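Local coordinates for protein homoserine dehydrogenase (Staphylococcus aureus M1064, PDB 4PG7) that catalyses the reversible NAD(P)-dependent interconversion of aspartate semialdehyde and homoserine, a hydride-transfer step of the aspartic acid pathway, at residues R224-V227 against I228-L232. Residues are numbered along the deposited sequence; the frame is centred on the assembly and turned at random.
Sequences RKVV and ITSYL
With chi1 -57° in Thr229 and -65° in Ser230, both hydroxyls sit anti to their own carbonyl carbons and beside their own N, which brings them to Lys225 O and Val226 O, one turn back. Thr229 OG1 donates to Lys225 O at 2.7 Å. Thr229 N also bonds to Lys225 O, at 2.7 Å. Amide and hydroxyl come from opposite faces of the carbonyl plane, so two bonds grip Lys225 O. Val226 O is held in the same way, by Ser230 N at 2.9 Å and Ser230 OG at 2.8 Å. Here the amide bond bends to 152° at the hydrogen. The buried Ser230 hydroxyl thus finds an acceptor within its own helix. Next to it, Val226 CG1 approaches Ser230 OG at 4.1 Å.

On another side of the helix, Ile228 lays CG1 against Arg224 O at 3.4 Å, while its amide N bonds to that oxygen. Tyr231 N closes the next turn on Val227 O. The Tyr231 OH hydrogen-bonds to Glu136 of helix 129-141. Arg224 pairs with Asp215 of helix 214-217. Lys225 bridges to Asp221, one turn earlier in its own helix, and also bonds to Leu178 O. Val226 and Ser230 touch strands 171-177 and 278-289; Thr229 touches the former. Val227, Ile228 and Tyr231 lean on helix 129-141. The i to i+4 backbone bonds define an alpha-helix, and hydroxyls returning to the i-4 carbonyl are common for its serines and threonines. Helix 220-234 thus packs between two strands of the mixed sheet and helix 129-141.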
loop_
_atom_site.group_PDB
_atom_site.type_symbol
_atom_site.label_atom_id
_atom_site.label_comp_id
_atom_site.label_asym_id
_atom_site.label_seq_id
_atom_site.Cartn_x
_atom_site.Cartn_y
_atom_site.Cartn_z
ATOM N N ARG A 224 14.887 7.861 -11.847
ATOM C CA ARG A 224 15.497 8.045 -10.522
ATOM C C ARG A 224 14.765 7.233 -9.459
ATOM O O ARG A 224 15.389 6.583 -8.633
ATOM C CB ARG A 224 15.559 9.529 -10.147
ATOM C CG ARG A 224 16.528 10.319 -11.022
ATOM C CD ARG A 224 16.779 11.726 -10.496
ATOM N NE ARG A 224 15.521 12.442 -10.328
ATOM C CZ ARG A 224 15.033 13.373 -11.146
ATOM N NH1 ARG A 224 15.702 13.747 -12.231
ATOM N NH2 ARG A 224 13.860 13.940 -10.867
ATOM N N LYS A 225 13.442 7.241 -9.488
ATOM C CA LYS A 225 12.670 6.471 -8.518
ATOM C C LYS A 225 12.819 4.973 -8.694
ATOM O O LYS A 225 12.733 4.226 -7.716
ATOM C CB LYS A 225 11.196 6.888 -8.537
ATOM C CG LYS A 225 10.996 8.269 -7.911
ATOM C CD LYS A 225 9.617 8.822 -8.194
ATOM C CE LYS A 225 9.451 10.242 -7.632
ATOM N NZ LYS A 225 8.367 10.932 -8.381
ATOM N N VAL A 226 13.038 4.525 -9.929
ATOM C CA VAL A 226 13.353 3.127 -10.185
ATOM C C VAL A 226 14.705 2.729 -9.590
ATOM O O VAL A 226 14.837 1.633 -9.047
ATOM C CB VAL A 226 13.351 2.827 -11.692
ATOM C CG1 VAL A 226 13.993 1.480 -11.980
ATOM C CG2 VAL A 226 11.925 2.857 -12.205
ATOM N N VAL A 227 15.711 3.591 -9.709
ATOM C CA VAL A 227 16.993 3.348 -9.031
ATOM C C VAL A 227 16.777 3.195 -7.524
ATOM O O VAL A 227 17.251 2.245 -6.905
ATOM C CB VAL A 227 18.008 4.476 -9.270
ATOM C CG1 VAL A 227 19.264 4.244 -8.434
ATOM C CG2 VAL A 227 18.377 4.579 -10.738
ATOM N N ILE A 228 16.042 4.124 -6.939
ATOM C CA ILE A 228 15.783 4.102 -5.505
ATOM C C ILE A 228 14.960 2.881 -5.105
ATOM O O ILE A 228 15.294 2.186 -4.146
ATOM C CB ILE A 228 15.051 5.377 -5.034
ATOM C CG1 ILE A 228 15.898 6.641 -5.261
ATOM C CG2 ILE A 228 14.684 5.279 -3.558
ATOM C CD1 ILE A 228 17.227 6.641 -4.529
ATOM N N THR A 229 13.873 2.632 -5.822
ATOM C CA THR A 229 13.022 1.500 -5.528
ATOM C C THR A 229 13.787 0.159 -5.639
ATOM O O THR A 229 13.554 -0.752 -4.837
ATOM C CB THR A 229 11.766 1.518 -6.395
ATOM O OG1 THR A 229 11.079 2.757 -6.178
ATOM C CG2 THR A 229 10.837 0.369 -6.052
ATOM N N SER A 230 14.704 0.065 -6.596
ATOM C CA SER A 230 15.537 -1.129 -6.759
ATOM C C SER A 230 16.478 -1.319 -5.571
ATOM O O SER A 230 16.711 -2.446 -5.111
ATOM C CB SER A 230 16.374 -1.032 -8.041
ATOM O OG SER A 230 15.554 -1.026 -9.196
ATOM N N TYR A 231 17.022 -0.215 -5.081
ATOM C CA TYR A 231 17.886 -0.249 -3.901
ATOM C C TYR A 231 17.127 -0.714 -2.648
ATOM O O TYR A 231 17.595 -1.576 -1.924
ATOM C CB TYR A 231 18.511 1.123 -3.666
ATOM C CG TYR A 231 19.468 1.134 -2.497
ATOM C CD1 TYR A 231 20.594 0.320 -2.496
ATOM C CD2 TYR A 231 19.235 1.944 -1.388
ATOM C CE1 TYR A 231 21.463 0.311 -1.416
ATOM C CE2 TYR A 231 20.107 1.953 -0.309
ATOM C CZ TYR A 231 21.216 1.135 -0.331
ATOM O OH TYR A 231 22.064 1.149 0.740
ATOM N N LEU A 232 15.939 -0.161 -2.433
ATOM C CA LEU A 232 15.108 -0.540 -1.314
ATOM C C LEU A 232 14.525 -1.952 -1.446
ATOM O O LEU A 232 14.456 -2.664 -0.457
ATOM C CB LEU A 232 13.977 0.471 -1.125
ATOM C CG LEU A 232 14.447 1.886 -0.766
ATOM C CD1 LEU A 232 13.271 2.842 -0.722
ATOM C CD2 LEU A 232 15.190 1.897 0.568
#